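Local structure of putative rRNA methylase (Clostridium thermocellum ATCC 27405, 3EEY) at residues V20-C31 and L43-D54; D81-Y89 and T117-L128. The protein binds S-adenosylmethionine and is probably a methyltransferase, perhaps acting on ribosomal RNA. One frame throughout, in Å; residues are numbered along the deposited sequence. Where two conformers were deposited one is given.

Contact 1: residues V20-C31 and L43-D54; sequences VKEGDTVVDATC and LVGENGRVFGFD. With SAM (S-adenosylmethionine), chain K.
Val26 and Asp28 bond through their backbones to Arg49, Phe51 and Phe53, pairing strand 25-28 in parallel with strand 49-53. With helix 35-44 the strands form the first beta-alpha-beta unit of a Rossmann-like methyltransferase fold. The ladder starts with Arg49 N bonding Asp24 O and ends with Phe53 N bonding Asp28 O at 3.0 Å. Beyond strand 25-28, Cys31 N bonds Phe53 O at 2.8 Å. At the other end, Gly23 N binds Val44 O at 2.8 Å and ties the turn 21-24 to the helix end.

Apolar contacts lie on both faces of the sheet. On one face Val26 CG2 meets Val50 CG2 at 3.7 Å. On the other, Thr25 CG2 comes in plane to the edge of the Phe51 ring. Val27 CG1, anti to its own N (chi1 -171°), reaches Phe53 CE2 at 3.7 Å, also at the ring edge.

Polar groups hold the cofactor end. Asp28 OD1 accepts from Thr30 N in an Asx turn, while Asp28 OD2 bonds Thr37. Thr30 O accepts a hydrogen bond from the amino N of SAM at 3.1 Å. Asp54 grips the ribose with both oxygens: OD1 binds O2' at 2.7 Å and OD2 binds O3' at 2.8 Å.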
loop_
_atom_site.group_PDB
_atom_site.type_symbol
_atom_site.label_atom_id
_atom_site.label_comp_id
_atom_site.label_asym_id
_atom_site.label_seq_id
_atom_site.Cartn_x
_atom_site.Cartn_y
_atom_site.Cartn_z
ATOM N N VAL A 20 8.761 7.091 -12.563
ATOM C CA VAL A 20 9.990 7.529 -13.211
ATOM C C VAL A 20 10.048 7.063 -14.660
ATOM O O VAL A 20 9.927 5.869 -14.942
ATOM C CB VAL A 20 11.243 7.044 -12.430
ATOM C CG1 VAL A 20 12.536 7.391 -13.155
ATOM C CG2 VAL A 20 11.250 7.644 -11.057
ATOM N N LYS A 21 10.198 8.020 -15.571
ATOM C CA LYS A 21 10.454 7.719 -16.978
ATOM C C LYS A 21 11.858 8.183 -17.371
ATOM O O LYS A 21 12.583 8.767 -16.554
ATOM C CB LYS A 21 9.367 8.314 -17.894
ATOM C CG LYS A 21 9.252 9.837 -17.904
ATOM C CD LYS A 21 8.250 10.299 -18.957
ATOM C CE LYS A 21 8.195 11.816 -19.064
ATOM N NZ LYS A 21 7.380 12.264 -20.235
ATOM N N GLU A 22 12.244 7.912 -18.613
ATOM C CA GLU A 22 13.586 8.237 -19.086
ATOM C C GLU A 22 13.785 9.732 -19.303
ATOM O O GLU A 22 12.904 10.418 -19.837
ATOM C CB GLU A 22 13.920 7.443 -20.349
ATOM C CG GLU A 22 13.771 5.938 -20.164
ATOM C CD GLU A 22 14.812 5.138 -20.912
ATOM O OE1 GLU A 22 15.126 5.491 -22.071
ATOM O OE2 GLU A 22 15.311 4.145 -20.339
ATOM N N GLY A 23 14.939 10.229 -18.862
ATOM C CA GLY A 23 15.269 11.645 -18.955
ATOM C C GLY A 23 14.987 12.446 -17.695
ATOM O O GLY A 23 15.336 13.627 -17.621
ATOM N N ASP A 24 14.372 11.801 -16.703
ATOM C CA ASP A 24 13.984 12.456 -15.449
ATOM C C ASP A 24 15.169 12.739 -14.544
ATOM O O ASP A 24 16.238 12.164 -14.714
ATOM C CB ASP A 24 12.958 11.605 -14.691
ATOM C CG ASP A 24 11.551 11.746 -15.244
ATOM O OD1 ASP A 24 11.257 12.770 -15.904
ATOM O OD2 ASP A 24 10.730 10.834 -15.006
ATOM N N THR A 25 14.982 13.642 -13.588
ATOM C CA THR A 25 15.973 13.855 -12.545
ATOM C C THR A 25 15.440 13.256 -11.250
ATOM O O THR A 25 14.340 13.587 -10.813
ATOM C CB THR A 25 16.346 15.349 -12.388
ATOM O OG1 THR A 25 16.891 15.832 -13.618
ATOM C CG2 THR A 25 17.387 15.547 -11.283
ATOM N N VAL A 26 16.216 12.346 -10.667
ATOM C CA VAL A 26 15.815 11.604 -9.478
ATOM C C VAL A 26 16.910 11.683 -8.413
ATOM O O VAL A 26 18.035 12.060 -8.717
ATOM C CB VAL A 26 15.454 10.117 -9.802
ATOM C CG1 VAL A 26 14.285 10.029 -10.780
ATOM C CG2 VAL A 26 16.660 9.358 -10.351
ATOM N N VAL A 27 16.565 11.351 -7.168
ATOM C CA VAL A 27 17.508 11.398 -6.047
ATOM C C VAL A 27 17.493 10.091 -5.249
ATOM O O VAL A 27 16.432 9.569 -4.924
ATOM C CB VAL A 27 17.210 12.585 -5.054
ATOM C CG1 VAL A 27 18.328 12.737 -4.044
ATOM C CG2 VAL A 27 16.998 13.903 -5.784
ATOM N N ASP A 28 18.679 9.563 -4.961
ATOM C CA ASP A 28 18.845 8.533 -3.954
ATOM C C ASP A 28 19.412 9.254 -2.739
ATOM O O ASP A 28 20.574 9.641 -2.723
ATOM C CB ASP A 28 19.792 7.430 -4.452
ATOM C CG ASP A 28 19.878 6.243 -3.496
ATOM O OD1 ASP A 28 19.338 6.311 -2.372
ATOM O OD2 ASP A 28 20.500 5.228 -3.874
ATOM N N ALA A 29 18.577 9.443 -1.725
ATOM C CA ALA A 29 18.963 10.224 -0.557
ATOM C C ALA A 29 19.802 9.442 0.454
ATOM O O ALA A 29 20.377 10.028 1.372
ATOM C CB ALA A 29 17.734 10.811 0.111
ATOM N N THR A 30 19.874 8.127 0.281
ATOM C CA THR A 30 20.595 7.249 1.197
ATOM C C THR A 30 21.309 6.189 0.368
ATOM O O THR A 30 20.796 5.088 0.197
ATOM C CB THR A 30 19.636 6.551 2.210
ATOM O OG1 THR A 30 18.505 6.036 1.513
ATOM C CG2 THR A 30 19.132 7.516 3.279
ATOM N N CYS A 31 22.486 6.537 -0.148
ATOM C CA CYS A 31 23.227 5.701 -1.101
ATOM C C CYS A 31 23.530 4.281 -0.667
ATOM O O CYS A 31 23.210 3.338 -1.393
ATOM C CB CYS A 31 24.526 6.382 -1.526
ATOM S SG CYS A 31 24.302 7.307 -3.007
ATOM N N LEU A 43 16.529 3.217 -14.816
ATOM C CA LEU A 43 15.202 3.722 -15.182
ATOM C C LEU A 43 15.270 5.027 -15.948
ATOM O O LEU A 43 14.397 5.338 -16.759
ATOM C CB LEU A 43 14.351 3.969 -13.936
ATOM C CG LEU A 43 13.859 2.811 -13.076
ATOM C CD1 LEU A 43 12.960 3.395 -12.032
ATOM C CD2 LEU A 43 13.121 1.744 -13.889
ATOM N N VAL A 44 16.317 5.789 -15.675
ATOM C CA VAL A 44 16.384 7.173 -16.085
ATOM C C VAL A 44 17.104 7.365 -17.429
ATOM O O VAL A 44 16.902 8.370 -18.115
ATOM C CB VAL A 44 16.956 8.021 -14.925
ATOM C CG1 VAL A 44 18.445 8.317 -15.089
ATOM C CG2 VAL A 44 16.166 9.252 -14.768
ATOM N N GLY A 45 17.912 6.379 -17.809
ATOM C CA GLY A 45 18.533 6.353 -19.123
ATOM C C GLY A 45 19.717 7.279 -19.287
ATOM O O GLY A 45 20.254 7.794 -18.308
ATOM N N GLU A 46 20.107 7.480 -20.542
ATOM C CA GLU A 46 21.291 8.243 -20.927
ATOM C C GLU A 46 21.160 9.749 -20.653
ATOM O O GLU A 46 22.121 10.397 -20.227
ATOM C CB GLU A 46 21.573 7.996 -22.413
ATOM C CG GLU A 46 22.884 8.561 -22.939
ATOM C CD GLU A 46 22.852 8.808 -24.441
ATOM O OE1 GLU A 46 23.591 9.706 -24.903
ATOM O OE2 GLU A 46 22.086 8.113 -25.151
ATOM N N ASN A 47 19.967 10.287 -20.894
ATOM C CA ASN A 47 19.717 11.720 -20.777
ATOM C C ASN A 47 19.162 12.144 -19.418
ATOM O O ASN A 47 18.817 13.312 -19.216
ATOM C CB ASN A 47 18.787 12.183 -21.900
ATOM C CG ASN A 47 19.381 11.957 -23.274
ATOM O OD1 ASN A 47 20.532 12.313 -23.537
ATOM N ND2 ASN A 47 18.595 11.365 -24.161
ATOM N N GLY A 48 19.083 11.195 -18.491
ATOM C CA GLY A 48 18.589 11.471 -17.150
ATOM C C GLY A 48 19.705 11.736 -16.166
ATOM O O GLY A 48 20.884 11.604 -16.499
ATOM N N ARG A 49 19.328 12.103 -14.947
ATOM C CA ARG A 49 20.296 12.428 -13.905
ATOM C C ARG A 49 19.869 11.858 -12.550
ATOM O O ARG A 49 18.723 11.987 -12.152
ATOM C CB ARG A 49 20.508 13.953 -13.843
ATOM C CG ARG A 49 21.395 14.484 -12.699
ATOM C CD ARG A 49 22.840 13.962 -12.725
ATOM N NE ARG A 49 23.447 14.060 -14.052
ATOM C CZ ARG A 49 24.681 13.667 -14.354
ATOM N NH1 ARG A 49 25.474 13.147 -13.425
ATOM N NH2 ARG A 49 25.126 13.802 -15.595
ATOM N N VAL A 50 20.810 11.215 -11.865
ATOM C CA VAL A 50 20.617 10.711 -10.517
ATOM C C VAL A 50 21.578 11.422 -9.557
ATOM O O VAL A 50 22.789 11.411 -9.762
ATOM C CB VAL A 50 20.898 9.183 -10.429
ATOM C CG1 VAL A 50 20.608 8.650 -9.015
ATOM C CG2 VAL A 50 20.111 8.417 -11.474
ATOM N N PHE A 51 21.031 12.039 -8.514
ATOM C CA PHE A 51 21.839 12.574 -7.433
ATOM C C PHE A 51 21.853 11.573 -6.291
ATOM O O PHE A 51 20.804 11.126 -5.831
ATOM C CB PHE A 51 21.302 13.930 -6.955
ATOM C CG PHE A 51 21.517 15.052 -7.933
ATOM C CD1 PHE A 51 22.725 15.745 -7.960
ATOM C CD2 PHE A 51 20.514 15.419 -8.826
ATOM C CE1 PHE A 51 22.931 16.787 -8.862
ATOM C CE2 PHE A 51 20.709 16.462 -9.732
ATOM C CZ PHE A 51 21.919 17.147 -9.749
ATOM N N GLY A 52 23.047 11.209 -5.852
ATOM C CA GLY A 52 23.212 10.279 -4.743
ATOM C C GLY A 52 23.910 10.913 -3.559
ATOM O O GLY A 52 24.841 11.691 -3.729
ATOM N N PHE A 53 23.453 10.577 -2.358
ATOM C CA PHE A 53 23.943 11.182 -1.127
ATOM C C PHE A 53 24.299 10.119 -0.107
ATOM O O PHE A 53 23.561 9.143 0.055
ATOM C CB PHE A 53 22.869 12.091 -0.500
ATOM C CG PHE A 53 22.608 13.355 -1.263
ATOM C CD1 PHE A 53 23.348 14.510 -1.001
ATOM C CD2 PHE A 53 21.613 13.405 -2.228
ATOM C CE1 PHE A 53 23.109 15.689 -1.703
ATOM C CE2 PHE A 53 21.370 14.575 -2.938
ATOM C CZ PHE A 53 22.127 15.715 -2.681
ATOM N N ASP A 54 25.420 10.320 0.578
ATOM C CA ASP A 54 25.750 9.587 1.799
ATOM C C ASP A 54 26.795 10.366 2.593
ATOM O O ASP A 54 27.485 11.230 2.049
ATOM C CB ASP A 54 26.251 8.174 1.492
ATOM C CG ASP A 54 25.847 7.170 2.559
ATOM O OD1 ASP A 54 26.294 7.295 3.717
ATOM O OD2 ASP A 54 25.084 6.238 2.239
HETATM N N SAM K . 19.671 2.198 -0.273
HETATM C CA SAM K . 20.871 1.674 0.452
HETATM C C SAM K . 21.471 0.447 -0.238
HETATM O O SAM K . 22.223 -0.337 0.351
HETATM O OXT SAM K . 21.222 0.221 -1.422
HETATM C CB SAM K . 20.541 1.416 1.918
HETATM C CG SAM K . 20.667 2.672 2.774
HETATM S SD SAM K . 21.229 2.345 4.467
HETATM C CE SAM K . 19.735 1.592 5.168
HETATM C "C5'" SAM K . 21.215 4.027 5.146
HETATM C "C4'" SAM K . 22.360 4.857 4.559
HETATM O "O4'" SAM K . 22.147 6.241 4.765
HETATM C "C3'" SAM K . 23.710 4.513 5.186
HETATM O "O3'" SAM K . 24.626 4.242 4.150
HETATM C "C2'" SAM K . 24.109 5.756 5.957
HETATM O "O2'" SAM K . 25.506 5.979 5.967
HETATM C "C1'" SAM K . 23.357 6.838 5.191
HETATM N N9 SAM K . 23.098 8.058 5.980
HETATM C C8 SAM K . 23.016 8.199 7.346
HETATM N N7 SAM K . 22.768 9.503 7.625
HETATM C C5 SAM K . 22.694 10.186 6.456
HETATM C C6 SAM K . 22.470 11.523 6.144
HETATM N N6 SAM K . 22.259 12.438 7.087
HETATM N N1 SAM K . 22.470 11.905 4.821
HETATM C C2 SAM K . 22.687 11.001 3.804
HETATM N N3 SAM K . 22.897 9.683 4.120
HETATM C C4 SAM K . 22.905 9.285 5.419
#

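Contact 2: residues D81-Y89 and T117-L128; sequences DGHQNMDKY and TTIQALSKAMEL. With SAM (S-adenosylmethionine), chain K.
Gln84 lies alongside Thr117, both side chains pointing the same way, and has the most surface buried here. Its NE2 is 3.5 Å from Thr117 CG2, and its CB rests on Gln120 CB. A sharp bend at chi2 (-90°) turns the amide along Thr117, where OE1 accepts from the adenine N6 of SAM at 3.1 Å in a nearly straight bond (171°).

Met86 slides past Lys124 and Leu128 in the opposite direction. Its CG meets Leu128 CD1 at 3.8 Å, and SD lies against Ala125. These contacts pack the 3-10 segment 83-88 onto helix 115-128, beside the adenine pocket of the Rossmann-like fold.

Lys124 bends at chi2 and chi4, which brings NZ back to Gln84 O at 3.1 Å, nearly in line with the carbonyl. Its CE also passes 3.4 Å from Asp87 OD2, but the charges stay beyond salt-bridge range.

Next to Gln84, the His83 ring carries adenine N1 over the centre of one face, while His83 N bonds that same N1 at 2.9 Å. His83 ND1 bonds Ala29 O. A water in the ring plane joins NE2, at 2.8 Å, to the hydroxyls of Thr117 and Thr118. Both hydroxyls also bond Arg114 O.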
loop_
_atom_site.group_PDB
_atom_site.type_symbol
_atom_site.label_atom_id
_atom_site.label_comp_id
_atom_site.label_asym_id
_atom_site.label_seq_id
_atom_site.Cartn_x
_atom_site.Cartn_y
_atom_site.Cartn_z
ATOM N N ASP A 81 27.684 14.370 1.259
ATOM C CA ASP A 81 27.071 15.299 2.197
ATOM C C ASP A 81 25.761 14.685 2.679
ATOM O O ASP A 81 25.248 13.743 2.074
ATOM C CB ASP A 81 26.815 16.650 1.518
ATOM C CG ASP A 81 26.679 17.806 2.509
ATOM O OD1 ASP A 81 26.733 17.584 3.742
ATOM O OD2 ASP A 81 26.514 18.950 2.038
ATOM N N GLY A 82 25.229 15.210 3.778
ATOM C CA GLY A 82 23.936 14.776 4.278
ATOM C C GLY A 82 22.811 15.124 3.328
ATOM O O GLY A 82 22.882 16.125 2.627
ATOM N N HIS A 83 21.779 14.283 3.303
ATOM C CA HIS A 83 20.606 14.492 2.461
ATOM C C HIS A 83 19.789 15.705 2.890
ATOM O O HIS A 83 19.050 16.265 2.085
ATOM C CB HIS A 83 19.716 13.234 2.361
ATOM C CG HIS A 83 19.485 12.518 3.662
ATOM N ND1 HIS A 83 19.432 11.144 3.744
ATOM C CD2 HIS A 83 19.283 12.974 4.924
ATOM C CE1 HIS A 83 19.204 10.784 4.996
ATOM N NE2 HIS A 83 19.113 11.876 5.734
ATOM N N GLN A 84 19.936 16.109 4.151
ATOM C CA GLN A 84 19.347 17.357 4.654
ATOM C C GLN A 84 19.842 18.604 3.910
ATOM O O GLN A 84 19.205 19.650 3.965
ATOM C CB GLN A 84 19.578 17.502 6.167
ATOM C CG GLN A 84 21.020 17.733 6.602
ATOM C CD GLN A 84 21.779 16.445 6.876
ATOM O OE1 GLN A 84 21.436 15.381 6.362
ATOM N NE2 GLN A 84 22.822 16.542 7.685
ATOM N N ASN A 85 20.962 18.470 3.200
ATOM C CA ASN A 85 21.555 19.569 2.445
ATOM C C ASN A 85 21.371 19.428 0.936
ATOM O O ASN A 85 22.119 20.042 0.173
ATOM C CB ASN A 85 23.054 19.680 2.754
ATOM C CG ASN A 85 23.344 19.917 4.223
ATOM O OD1 ASN A 85 22.733 20.773 4.868
ATOM N ND2 ASN A 85 24.304 19.170 4.758
ATOM N N MET A 86 20.382 18.634 0.513
ATOM C CA MET A 86 20.195 18.300 -0.906
ATOM C C MET A 86 19.851 19.505 -1.787
ATOM O O MET A 86 20.104 19.492 -2.996
ATOM C CB MET A 86 19.207 17.118 -1.113
ATOM C CG MET A 86 17.709 17.425 -0.990
ATOM S SD MET A 86 16.571 16.119 -1.535
ATOM C CE MET A 86 17.036 14.804 -0.411
ATOM N N ASP A 87 19.302 20.550 -1.168
ATOM C CA ASP A 87 18.916 21.782 -1.868
ATOM C C ASP A 87 20.108 22.638 -2.321
ATOM O O ASP A 87 19.968 23.488 -3.202
ATOM C CB ASP A 87 17.964 22.616 -1.001
ATOM C CG ASP A 87 18.559 22.978 0.354
ATOM O OD1 ASP A 87 19.317 22.170 0.934
ATOM O OD2 ASP A 87 18.251 24.076 0.854
ATOM N N LYS A 88 21.271 22.406 -1.715
ATOM C CA LYS A 88 22.518 23.078 -2.099
ATOM C C LYS A 88 23.084 22.573 -3.431
ATOM O O LYS A 88 23.920 23.237 -4.048
ATOM C CB LYS A 88 23.577 22.912 -1.004
ATOM C CG LYS A 88 23.251 23.631 0.293
ATOM C CD LYS A 88 24.268 23.345 1.376
ATOM C CE LYS A 88 23.833 23.986 2.677
ATOM N NZ LYS A 88 24.670 23.567 3.831
ATOM N N TYR A 89 22.624 21.405 -3.872
ATOM C CA TYR A 89 23.219 20.737 -5.015
ATOM C C TYR A 89 22.239 20.597 -6.164
ATOM O O TYR A 89 22.638 20.387 -7.310
ATOM C CB TYR A 89 23.735 19.363 -4.598
ATOM C CG TYR A 89 24.742 19.392 -3.473
ATOM C CD1 TYR A 89 26.109 19.510 -3.735
ATOM C CD2 TYR A 89 24.332 19.278 -2.144
ATOM C CE1 TYR A 89 27.044 19.526 -2.695
ATOM C CE2 TYR A 89 25.258 19.294 -1.098
ATOM C CZ TYR A 89 26.609 19.422 -1.385
ATOM O OH TYR A 89 27.526 19.426 -0.363
ATOM N N THR A 117 17.543 15.120 10.892
ATOM C CA THR A 117 18.097 15.323 9.554
ATOM C C THR A 117 17.237 14.660 8.488
ATOM O O THR A 117 17.150 15.152 7.359
ATOM C CB THR A 117 19.579 14.851 9.467
ATOM O OG1 THR A 117 19.716 13.549 10.044
ATOM C CG2 THR A 117 20.490 15.796 10.237
ATOM N N THR A 118 16.597 13.548 8.853
ATOM C CA THR A 118 15.661 12.857 7.958
ATOM C C THR A 118 14.454 13.742 7.672
ATOM O O THR A 118 14.088 13.926 6.508
ATOM C CB THR A 118 15.207 11.495 8.517
ATOM O OG1 THR A 118 16.351 10.660 8.741
ATOM C CG2 THR A 118 14.264 10.797 7.540
ATOM N N ILE A 119 13.871 14.308 8.732
ATOM C CA ILE A 119 12.755 15.254 8.616
ATOM C C ILE A 119 13.131 16.483 7.761
ATOM O O ILE A 119 12.361 16.903 6.895
ATOM C CB ILE A 119 12.206 15.650 10.033
ATOM C CG1 ILE A 119 11.423 14.482 10.636
ATOM C CG2 ILE A 119 11.314 16.879 9.967
ATOM C CD1 ILE A 119 11.331 14.495 12.144
ATOM N N GLN A 120 14.319 17.037 8.003
ATOM C CA GLN A 120 14.871 18.118 7.181
ATOM C C GLN A 120 14.963 17.741 5.704
ATOM O O GLN A 120 14.481 18.487 4.851
ATOM C CB GLN A 120 16.272 18.492 7.649
ATOM C CG GLN A 120 16.356 19.529 8.721
ATOM C CD GLN A 120 17.764 20.046 8.843
ATOM O OE1 GLN A 120 18.247 20.767 7.963
ATOM N NE2 GLN A 120 18.448 19.663 9.921
ATOM N N ALA A 121 15.586 16.593 5.414
ATOM C CA ALA A 121 15.718 16.092 4.031
ATOM C C ALA A 121 14.378 15.834 3.375
ATOM O O ALA A 121 14.221 16.097 2.181
ATOM C CB ALA A 121 16.539 14.844 3.990
ATOM N N LEU A 122 13.421 15.315 4.151
ATOM C CA LEU A 122 12.060 15.110 3.655
ATOM C C LEU A 122 11.375 16.417 3.261
ATOM O O LEU A 122 10.692 16.458 2.252
ATOM C CB LEU A 122 11.206 14.337 4.657
ATOM C CG LEU A 122 11.468 12.838 4.789
ATOM C CD1 LEU A 122 10.832 12.303 6.063
ATOM C CD2 LEU A 122 10.978 12.080 3.569
ATOM N N SER A 123 11.567 17.471 4.051
ATOM C CA SER A 123 11.066 18.813 3.697
ATOM C C SER A 123 11.700 19.331 2.411
ATOM O O SER A 123 11.006 19.884 1.555
ATOM C CB SER A 123 11.336 19.825 4.813
ATOM O OG SER A 123 11.163 19.236 6.089
ATOM N N LYS A 124 13.018 19.150 2.293
ATOM C CA LYS A 124 13.778 19.583 1.121
ATOM C C LYS A 124 13.342 18.817 -0.119
ATOM O O LYS A 124 13.144 19.409 -1.182
ATOM C CB LYS A 124 15.294 19.414 1.341
ATOM C CG LYS A 124 15.921 20.251 2.468
ATOM C CD LYS A 124 15.441 21.705 2.465
ATOM C CE LYS A 124 16.327 22.645 3.285
ATOM N NZ LYS A 124 17.177 21.978 4.312
ATOM N N ALA A 125 13.182 17.505 0.030
ATOM C CA ALA A 125 12.720 16.646 -1.054
ATOM C C ALA A 125 11.304 17.007 -1.485
ATOM O O ALA A 125 11.013 17.019 -2.679
ATOM C CB ALA A 125 12.798 15.186 -0.652
ATOM N N MET A 126 10.432 17.295 -0.512
ATOM C CA MET A 126 9.049 17.703 -0.804
ATOM C C MET A 126 8.986 19.032 -1.567
ATOM O O MET A 126 8.147 19.191 -2.449
ATOM C CB MET A 126 8.179 17.735 0.466
ATOM C CG MET A 126 7.554 16.388 0.854
ATOM S SD MET A 126 6.410 16.359 2.268
ATOM C CE MET A 126 7.565 16.359 3.626
ATOM N N GLU A 127 9.874 19.970 -1.228
ATOM C CA GLU A 127 10.002 21.236 -1.956
ATOM C C GLU A 127 10.503 21.019 -3.385
ATOM O O GLU A 127 9.992 21.619 -4.331
ATOM C CB GLU A 127 10.945 22.188 -1.212
ATOM C CG GLU A 127 10.278 22.998 -0.100
ATOM C CD GLU A 127 11.249 23.457 0.981
ATOM O OE1 GLU A 127 12.450 23.662 0.680
ATOM O OE2 GLU A 127 10.799 23.617 2.140
ATOM N N LEU A 128 11.507 20.151 -3.526
ATOM C CA LEU A 128 12.151 19.868 -4.813
ATOM C C LEU A 128 11.312 19.051 -5.785
ATOM O O LEU A 128 11.594 19.049 -6.979
ATOM C CB LEU A 128 13.502 19.171 -4.585
ATOM C CG LEU A 128 14.715 20.042 -4.235
ATOM C CD1 LEU A 128 15.880 19.186 -3.782
ATOM C CD2 LEU A 128 15.123 20.917 -5.419
HETATM N N SAM K . 19.671 2.198 -0.273
HETATM C CA SAM K . 20.871 1.674 0.452
HETATM C C SAM K . 21.471 0.447 -0.238
HETATM O O SAM K . 22.223 -0.337 0.351
HETATM O OXT SAM K . 21.222 0.221 -1.422
HETATM C CB SAM K . 20.541 1.416 1.918
HETATM C CG SAM K . 20.667 2.672 2.774
HETATM S SD SAM K . 21.229 2.345 4.467
HETATM C CE SAM K . 19.735 1.592 5.168
HETATM C "C5'" SAM K . 21.215 4.027 5.146
HETATM C "C4'" SAM K . 22.360 4.857 4.559
HETATM O "O4'" SAM K . 22.147 6.241 4.765
HETATM C "C3'" SAM K . 23.710 4.513 5.186
HETATM O "O3'" SAM K . 24.626 4.242 4.150
HETATM C "C2'" SAM K . 24.109 5.756 5.957
HETATM O "O2'" SAM K . 25.506 5.979 5.967
HETATM C "C1'" SAM K . 23.357 6.838 5.191
HETATM N N9 SAM K . 23.098 8.058 5.980
HETATM C C8 SAM K . 23.016 8.199 7.346
HETATM N N7 SAM K . 22.768 9.503 7.625
HETATM C C5 SAM K . 22.694 10.186 6.456
HETATM C C6 SAM K . 22.470 11.523 6.144
HETATM N N6 SAM K . 22.259 12.438 7.087
HETATM N N1 SAM K . 22.470 11.905 4.821
HETATM C C2 SAM K . 22.687 11.001 3.804
HETATM N N3 SAM K . 22.897 9.683 4.120
HETATM C C4 SAM K . 22.905 9.285 5.419
HETATM O O HOH W 1 19.242 11.321 8.484
#

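Overall arrangement
Contact 1 closes before contact 2 opens along the chain, and their centres are 15 Å apart. Contact 1 lies within the mixed seven-stranded sheet. Contact 2 sets the loop after strand 76-79 against helix 115-128. Strand 94-101 connects them: it pairs with strand 25-28, and Ala121 and Ala125 of the helix pack on it. The two contacts also touch directly. The His83 ring bonds back to contact 1, and Phe53 CZ packs on Met86 CB at 3.6 Å. Both reach SAM: 20-31 and 43-54 hold its amino group and ribose, 81-89 its adenine. The cofactor site is thus built from successive strand ends and loops.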